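Side-chain contacts in iron aquisition yersiniabactin synthesis enzyme, YbtT (Escherichia coli, PDB 6BA9), which acts as a low-specificity type II thioesterase that maintains production of the metallophore yersiniabactin, probably by hydrolysing thioesters: residues L102-G107 / P185-A190; Q128-D133 / A171-H176. The protein carries 1 engineered substitution. All coordinates share one frame; numbering follows the deposited sequence.

Both contacts use the same chemistry at separate places: a glutamate in a helix's last turn takes the N-H groups of two consecutive loop residues and the hydroxyl of the second. In contact 1 E104 of helix 91-105 holds the loop into strand 190-195 beside the central sheet, with L186 and T188 buried. In contact 2, nested within contact 1, E173 holds the loop before helix 134-144 in the helical insertion between strands 112-116 and 190-195; only L129 of its touching residues is buried. Centres lie about 27 Å apart, nearest atoms about 8 Å. T188 brings its hydroxyl anti and its N-H from above the carboxylate plane; S130 brings its N-H to the syn lone pair, its hydroxyl from above.

Contact 1: residues L102-G107 / P185-A190; sequences LLEQRG and PLRTPA
E104 runs from the last turn of helix 91-105 straight at the loop of R187 and T188. Its CB already points toward the loop, and with CG anti to the backbone N (chi1 -173°) the extended chain carries the carboxylate out to the peptide groups. E104 CG passes T188 OG1 at 4.2 Å, and E104 CD comes within 3.4 Å of R187 N. E104 OE1 accepts from T188 twice on one face of the carboxylate: T188 OG1 approaches on the anti side at 2.7 Å, while T188 N comes from above the plane, 50° out of it, at 3.0 Å. E104 OE2 takes the N-H of R187 N on its syn side at 2.8 Å, nearly straight at 171°. A water donates to E104 OE2 at 3.1 Å and also to P185 O, bridging the carboxylate to the carbonyl two residues before R187. R187 crosses the glutamate at about a right angle, R187 CB lying 3.5 Å from E104 OE2. Around this grip, L186 packs on F97, C100 and R101 of helix 91-105, while the backbone of P189 bonds to L113 of strand 112-116 as the chain enters strand 190-195 of the alpha/beta hydrolase sheet.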
ATOM      1  N   LEU A 102      -1.189  -6.523  13.429  1.00 14.13           N
ATOM      2  CA  LEU A 102      -1.602  -5.975  14.719  1.00 14.46           C
ATOM      3  C   LEU A 102      -3.091  -6.192  14.966  1.00 16.49           C
ATOM      4  O   LEU A 102      -3.492  -6.570  16.073  1.00 15.52           O
ATOM      5  CB  LEU A 102      -1.268  -4.482  14.784  1.00 14.19           C
ATOM      6  CG  LEU A 102       0.227  -4.141  14.757  1.00 14.42           C
ATOM      7  CD1 LEU A 102       0.454  -2.667  14.627  1.00 18.23           C
ATOM      8  CD2 LEU A 102       0.958  -4.668  16.012  1.00 23.37           C
ATOM      9  N   LEU A 103      -3.938  -5.960  13.966  1.00 14.11           N
ATOM     10  CA  LEU A 103      -5.378  -6.090  14.155  1.00 15.13           C
ATOM     11  C   LEU A 103      -5.778  -7.536  14.405  1.00 18.94           C
ATOM     12  O   LEU A 103      -6.638  -7.818  15.257  1.00 18.29           O
ATOM     13  CB  LEU A 103      -6.131  -5.534  12.957  1.00 17.82           C
ATOM     14  CG  LEU A 103      -5.983  -4.031  12.797  1.00 15.43           C
ATOM     15  CD1 LEU A 103      -6.727  -3.627  11.550  1.00 18.36           C
ATOM     16  CD2 LEU A 103      -6.500  -3.263  14.000  1.00 16.95           C
ATOM     17  N   GLU A 104      -5.167  -8.465  13.669  1.00 17.62           N
ATOM     18  CA  GLU A 104      -5.441  -9.887  13.874  1.00 17.51           C
ATOM     19  C   GLU A 104      -5.038 -10.315  15.277  1.00 17.63           C
ATOM     20  O   GLU A 104      -5.805 -11.012  15.963  1.00 19.67           O
ATOM     21  CB  GLU A 104      -4.697 -10.704  12.802  1.00 19.07           C
ATOM     22  CG  GLU A 104      -5.010 -12.170  12.780  1.00 22.42           C
ATOM     23  CD  GLU A 104      -4.329 -12.849  11.601  1.00 20.11           C
ATOM     24  OE1 GLU A 104      -4.407 -12.312  10.472  1.00 20.96           O
ATOM     25  OE2 GLU A 104      -3.692 -13.880  11.838  1.00 21.48           O
ATOM     26  N   GLN A 105      -3.851  -9.887  15.736  1.00 17.41           N
ATOM     27  CA  GLN A 105      -3.367 -10.226  17.072  1.00 20.20           C
ATOM     28  C   GLN A 105      -4.292  -9.685  18.149  1.00 21.05           C
ATOM     29  O   GLN A 105      -4.447 -10.296  19.218  1.00 21.49           O
ATOM     30  CB  GLN A 105      -1.986  -9.627  17.305  1.00 21.66           C
ATOM     31  CG  GLN A 105      -0.844 -10.226  16.516  1.00 33.12           C
ATOM     32  CD  GLN A 105       0.407  -9.365  16.621  1.00 29.52           C
ATOM     33  OE1 GLN A 105       0.395  -8.301  17.255  1.00 39.58           O
ATOM     34  NE2 GLN A 105       1.488  -9.813  16.002  1.00 41.59           N
ATOM     35  N   ARG A 106      -4.863  -8.510  17.924  1.00 16.95           N
ATOM     36  CA  ARG A 106      -5.761  -7.907  18.901  1.00 17.59           C
ATOM     37  C   ARG A 106      -7.153  -8.532  18.902  1.00 21.13           C
ATOM     38  O   ARG A 106      -8.005  -8.091  19.684  1.00 21.17           O
ATOM     39  CB  ARG A 106      -5.885  -6.403  18.601  1.00 16.18           C
ATOM     40  CG  ARG A 106      -4.614  -5.617  18.878  1.00 16.84           C
ATOM     41  CD  ARG A 106      -4.677  -4.191  18.313  1.00 14.87           C
ATOM     42  NE  ARG A 106      -3.350  -3.573  18.337  1.00 16.35           N
ATOM     43  CZ  ARG A 106      -3.088  -2.330  17.939  1.00 14.04           C
ATOM     44  NH1 ARG A 106      -4.053  -1.537  17.481  1.00 15.34           N
ATOM     45  NH2 ARG A 106      -1.844  -1.890  17.987  1.00 17.56           N
ATOM     46  N   GLY A 107      -7.421  -9.514  18.038  1.00 19.14           N
ATOM     47  CA  GLY A 107      -8.727 -10.139  17.972  1.00 21.62           C
ATOM     48  C   GLY A 107      -9.746  -9.392  17.148  1.00 25.60           C
ATOM     49  O   GLY A 107     -10.950  -9.591  17.334  1.00 25.17           O
ATOM     50  N   PRO A 185       2.500 -16.934  10.730  1.00 18.65           N
ATOM     51  CA  PRO A 185       1.841 -16.469   9.516  1.00 17.61           C
ATOM     52  C   PRO A 185       0.511 -15.825   9.861  1.00 17.69           C
ATOM     53  O   PRO A 185      -0.108 -16.111  10.891  1.00 18.16           O
ATOM     54  CB  PRO A 185       1.638 -17.753   8.708  1.00 20.21           C
ATOM     55  CG  PRO A 185       1.537 -18.815   9.743  1.00 19.69           C
ATOM     56  CD  PRO A 185       2.469 -18.408  10.846  1.00 24.14           C
ATOM     57  N   LEU A 186       0.077 -14.933   8.994  1.00 15.62           N
ATOM     58  CA  LEU A 186      -1.207 -14.287   9.179  1.00 14.23           C
ATOM     59  C   LEU A 186      -2.310 -15.184   8.670  1.00 15.95           C
ATOM     60  O   LEU A 186      -2.152 -15.862   7.649  1.00 16.05           O
ATOM     61  CB  LEU A 186      -1.234 -12.968   8.409  1.00 17.34           C
ATOM     62  CG  LEU A 186      -0.341 -11.852   8.942  1.00 22.29           C
ATOM     63  CD1 LEU A 186      -0.768 -10.521   8.315  1.00 23.47           C
ATOM     64  CD2 LEU A 186      -0.410 -11.755  10.456  1.00 23.86           C
ATOM     65  N   ARG A 187      -3.423 -15.213   9.396  1.00 14.07           N
ATOM     66  CA  ARG A 187      -4.571 -16.027   9.033  1.00 15.89           C
ATOM     67  C   ARG A 187      -5.658 -15.259   8.306  1.00 15.09           C
ATOM     68  O   ARG A 187      -6.570 -15.884   7.751  1.00 16.66           O
ATOM     69  CB  ARG A 187      -5.141 -16.711  10.269  1.00 18.79           C
ATOM     70  CG  ARG A 187      -4.260 -17.859  10.736  1.00 21.78           C
ATOM     71  CD  ARG A 187      -3.297 -17.433  11.819  1.00 27.99           C
ATOM     72  NE  ARG A 187      -2.318 -18.484  12.133  1.00 29.24           N
ATOM     73  CZ  ARG A 187      -1.621 -18.536  13.265  1.00 35.05           C
ATOM     74  NH1 ARG A 187      -1.810 -17.618  14.209  1.00 36.88           N
ATOM     75  NH2 ARG A 187      -0.745 -19.513  13.463  1.00 39.19           N
ATOM     76  N   THR A 188      -5.586 -13.937   8.271  1.00 14.55           N
ATOM     77  CA  THR A 188      -6.564 -13.176   7.508  1.00 16.45           C
ATOM     78  C   THR A 188      -6.513 -13.610   6.041  1.00 14.70           C
ATOM     79  O   THR A 188      -5.424 -13.674   5.455  1.00 15.00           O
ATOM     80  CB  THR A 188      -6.227 -11.684   7.610  1.00 15.33           C
ATOM     81  OG1 THR A 188      -6.395 -11.221   8.965  1.00 16.70           O
ATOM     82  CG2 THR A 188      -7.115 -10.839   6.692  1.00 15.26           C
ATOM     83  N   PRO A 189      -7.653 -13.859   5.398  1.00 13.63           N
ATOM     84  CA  PRO A 189      -7.626 -14.235   3.979  1.00 14.68           C
ATOM     85  C   PRO A 189      -6.995 -13.134   3.145  1.00 13.06           C
ATOM     86  O   PRO A 189      -7.293 -11.947   3.324  1.00 13.65           O
ATOM     87  CB  PRO A 189      -9.105 -14.409   3.637  1.00 16.54           C
ATOM     88  CG  PRO A 189      -9.728 -14.780   4.931  1.00 22.98           C
ATOM     89  CD  PRO A 189      -9.010 -13.942   5.955  1.00 17.34           C
ATOM     90  N   ALA A 190      -6.126 -13.544   2.227  1.00 12.98           N
ATOM     91  CA  ALA A 190      -5.229 -12.645   1.524  1.00 11.70           C
ATOM     92  C   ALA A 190      -5.279 -12.888   0.025  1.00 14.64           C
ATOM     93  O   ALA A 190      -5.397 -14.028  -0.447  1.00 15.12           O
ATOM     94  CB  ALA A 190      -3.802 -12.798   2.008  1.00 13.89           C
TER
HETATM   95  O   HOH W   1      -0.922 -14.404  13.026  1.00 35.06           O

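Contact 2: residues Q128-D133 / A171-H176; sequences QLSHRD and ATESYH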
ATOM      1  N   GLN A 128      16.934  -0.265  -5.662  1.00 16.84           N
ATOM      2  CA  GLN A 128      17.195   0.341  -4.364  1.00 17.02           C
ATOM      3  C   GLN A 128      17.665   1.772  -4.576  1.00 17.35           C
ATOM      4  O   GLN A 128      18.527   2.023  -5.425  1.00 18.01           O
ATOM      5  CB  GLN A 128      18.282  -0.454  -3.646  1.00 19.80           C
ATOM      6  CG  GLN A 128      17.896  -1.858  -3.306  1.00 24.70           C
ATOM      7  CD  GLN A 128      17.001  -1.919  -2.114  1.00 27.80           C
ATOM      8  OE1 GLN A 128      17.267  -1.275  -1.088  1.00 31.54           O
ATOM      9  NE2 GLN A 128      15.929  -2.694  -2.220  1.00 32.45           N
ATOM     10  N   LEU A 129      17.094   2.706  -3.808  1.00 14.93           N
ATOM     11  CA  LEU A 129      17.343   4.138  -3.950  1.00 15.09           C
ATOM     12  C   LEU A 129      18.074   4.796  -2.786  1.00 15.60           C
ATOM     13  O   LEU A 129      18.714   5.825  -2.991  1.00 15.86           O
ATOM     14  CB  LEU A 129      16.018   4.892  -4.105  1.00 14.69           C
ATOM     15  CG  LEU A 129      15.376   4.897  -5.497  1.00 15.64           C
ATOM     16  CD1 LEU A 129      14.858   3.521  -5.854  1.00 18.62           C
ATOM     17  CD2 LEU A 129      14.261   5.907  -5.584  1.00 18.15           C
ATOM     18  N   SER A 130      17.945   4.268  -1.561  1.00 17.41           N
ATOM     19  CA  SER A 130      18.288   5.060  -0.377  1.00 17.74           C
ATOM     20  C   SER A 130      19.768   5.388  -0.287  1.00 22.08           C
ATOM     21  O   SER A 130      20.137   6.355   0.387  1.00 28.12           O
ATOM     22  CB  SER A 130      17.913   4.313   0.901  1.00 18.46           C
ATOM     23  OG  SER A 130      16.534   4.268   1.075  1.00 20.21           O
ATOM     24  N   HIS A 131      20.626   4.580  -0.889  1.00 19.67           N
ATOM     25  CA  HIS A 131      22.061   4.792  -0.816  1.00 23.50           C
ATOM     26  C   HIS A 131      22.571   5.763  -1.865  1.00 18.63           C
ATOM     27  O   HIS A 131      23.785   5.982  -1.952  1.00 22.47           O
ATOM     28  CB  HIS A 131      22.782   3.455  -0.995  1.00 21.05           C
ATOM     29  CG  HIS A 131      22.522   2.816  -2.322  1.00 21.65           C
ATOM     30  ND1 HIS A 131      21.289   2.303  -2.664  1.00 22.54           N
ATOM     31  CD2 HIS A 131      23.325   2.616  -3.394  1.00 24.90           C
ATOM     32  CE1 HIS A 131      21.347   1.811  -3.889  1.00 23.13           C
ATOM     33  NE2 HIS A 131      22.570   1.990  -4.357  1.00 23.52           N
ATOM     34  N   ARG A 132      21.694   6.338  -2.681  1.00 17.52           N
ATOM     35  CA  ARG A 132      22.096   7.145  -3.816  1.00 17.62           C
ATOM     36  C   ARG A 132      22.069   8.637  -3.490  1.00 17.79           C
ATOM     37  O   ARG A 132      21.277   9.106  -2.661  1.00 16.99           O
ATOM     38  CB  ARG A 132      21.183   6.888  -5.020  1.00 19.88           C
ATOM     39  CG  ARG A 132      21.084   5.440  -5.383  1.00 17.96           C
ATOM     40  CD  ARG A 132      20.252   5.254  -6.647  1.00 19.06           C
ATOM     41  NE  ARG A 132      20.022   3.837  -6.899  1.00 18.47           N
ATOM     42  CZ  ARG A 132      20.734   3.084  -7.729  1.00 22.45           C
ATOM     43  NH1 ARG A 132      21.742   3.599  -8.429  1.00 27.49           N
ATOM     44  NH2 ARG A 132      20.435   1.796  -7.848  1.00 22.45           N
ATOM     45  N   ASP A 133      22.943   9.384  -4.158  1.00 17.53           N
ATOM     46  CA  ASP A 133      22.917  10.836  -4.047  1.00 18.25           C
ATOM     47  C   ASP A 133      21.680  11.407  -4.759  1.00 17.78           C
ATOM     48  O   ASP A 133      20.921  10.690  -5.427  1.00 16.58           O
ATOM     49  CB  ASP A 133      24.255  11.446  -4.503  1.00 20.83           C
ATOM     50  CG  ASP A 133      24.463  11.440  -6.021  1.00 27.08           C
ATOM     51  OD1 ASP A 133      23.563  11.054  -6.791  1.00 24.32           O
ATOM     52  OD2 ASP A 133      25.557  11.880  -6.458  1.00 29.21           O
ATOM     53  N   ALA A 171      12.185   3.965   4.689  1.00 12.25           N
ATOM     54  CA  ALA A 171      11.297   3.061   5.419  1.00 13.73           C
ATOM     55  C   ALA A 171      11.105   1.765   4.659  1.00 12.64           C
ATOM     56  O   ALA A 171      11.180   0.673   5.229  1.00 14.33           O
ATOM     57  CB  ALA A 171       9.947   3.733   5.646  1.00 13.36           C
ATOM     58  N   THR A 172      10.788   1.867   3.369  1.00 12.10           N
ATOM     59  CA  THR A 172      10.411   0.676   2.637  1.00 13.03           C
ATOM     60  C   THR A 172      11.612  -0.220   2.351  1.00 15.28           C
ATOM     61  O   THR A 172      11.451  -1.440   2.284  1.00 16.01           O
ATOM     62  CB  THR A 172       9.638   1.063   1.359  1.00 12.58           C
ATOM     63  OG1 THR A 172       8.993  -0.094   0.818  1.00 14.86           O
ATOM     64  CG2 THR A 172      10.533   1.609   0.281  1.00 12.58           C
ATOM     65  N   GLU A 173      12.813   0.360   2.175  1.00 14.08           N
ATOM     66  CA  GLU A 173      13.996  -0.454   1.884  1.00 14.21           C
ATOM     67  C   GLU A 173      14.608  -1.070   3.141  1.00 14.34           C
ATOM     68  O   GLU A 173      15.186  -2.172   3.079  1.00 15.14           O
ATOM     69  CB  GLU A 173      15.012   0.394   1.105  1.00 15.03           C
ATOM     70  CG  GLU A 173      14.501   0.731  -0.280  1.00 15.33           C
ATOM     71  CD  GLU A 173      15.409   1.619  -1.081  1.00 17.51           C
ATOM     72  OE1 GLU A 173      16.476   2.049  -0.577  1.00 19.54           O
ATOM     73  OE2 GLU A 173      15.023   1.926  -2.222  1.00 18.14           O
ATOM     74  N   SER A 174      14.484  -0.406   4.284  1.00 13.74           N
ATOM     75  CA  SER A 174      15.048  -0.930   5.522  1.00 13.55           C
ATOM     76  C   SER A 174      14.159  -1.985   6.154  1.00 17.45           C
ATOM     77  O   SER A 174      14.595  -2.656   7.099  1.00 19.68           O
ATOM     78  CB  SER A 174      15.323   0.202   6.512  1.00 16.49           C
ATOM     79  OG  SER A 174      14.131   0.818   6.953  1.00 16.89           O
ATOM     80  N   TYR A 175      12.942  -2.152   5.642  1.00 14.07           N
ATOM     81  CA  TYR A 175      11.993  -3.152   6.120  1.00 13.37           C
ATOM     82  C   TYR A 175      12.378  -4.513   5.561  1.00 13.72           C
ATOM     83  O   TYR A 175      12.340  -4.730   4.344  1.00 14.86           O
ATOM     84  CB  TYR A 175      10.586  -2.755   5.673  1.00 14.44           C
ATOM     85  CG  TYR A 175       9.516  -3.765   6.007  1.00 14.11           C
ATOM     86  CD1 TYR A 175       9.040  -4.644   5.048  1.00 14.18           C
ATOM     87  CD2 TYR A 175       8.993  -3.864   7.284  1.00 13.42           C
ATOM     88  CE1 TYR A 175       8.064  -5.559   5.341  1.00 13.76           C
ATOM     89  CE2 TYR A 175       8.008  -4.778   7.580  1.00 14.55           C
ATOM     90  CZ  TYR A 175       7.555  -5.631   6.601  1.00 13.78           C
ATOM     91  OH  TYR A 175       6.570  -6.568   6.841  1.00 14.14           O
ATOM     92  N   HIS A 176      12.760  -5.423   6.452  1.00 15.38           N
ATOM     93  CA  HIS A 176      13.258  -6.718   6.029  1.00 17.11           C
ATOM     94  C   HIS A 176      13.380  -7.604   7.252  1.00 16.24           C
ATOM     95  O   HIS A 176      13.814  -7.144   8.315  1.00 19.26           O
ATOM     96  CB  HIS A 176      14.634  -6.582   5.369  1.00 19.64           C
ATOM     97  CG  HIS A 176      15.220  -7.887   4.942  1.00 17.56           C
ATOM     98  ND1 HIS A 176      16.200  -8.534   5.670  1.00 23.52           N
ATOM     99  CD2 HIS A 176      14.951  -8.678   3.880  1.00 20.23           C
ATOM    100  CE1 HIS A 176      16.519  -9.660   5.058  1.00 22.61           C
ATOM    101  NE2 HIS A 176      15.776  -9.774   3.972  1.00 22.36           N
TER
HETATM  102  O   HOH W   2      16.628  -3.197   0.872  1.00 31.96           O
HETATM  103  O   HOH W   3      19.416   0.978  -0.377  1.00 33.41           O
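The E173 carboxylate meets the first corner of the type I beta turn L129-R132, part of the helical insertion between strands 112-116 and 190-195 that forms the lid in related alpha/beta hydrolase thioesterases. CG of E173 lies beside its backbone N, and the extended chain (chi2 177°) brings both oxygens to the turn. E173 OE2 receives L129 N on its syn side at 2.7 Å. E173 OE1 accepts from S130 twice: S130 N comes to the syn lone pair at 2.8 Å, while S130 OG, also 2.8 Å away, sits well above the carboxylate plane, 57° out of it. Q128 slides past E173 in the opposite direction, its amide plane turned 42° from the carboxylate. Q128 OE1 lies 3.4 Å from E173 CD and accepts a hydrogen bond from a water that also donates to E173 O; Q128 NE2 bonds to S125 O. L129 crosses the glutamate at about a right angle and packs on F137 and L141 of helix 134-144 and F169 of helix 155-174. R132, which closes the turn, holds Q128 O, the carbonyl just before it, side-on with R132 NE at 2.8 Å and R132 NH2 at 3.1 Å, the oxygen lying near its guanidinium plane.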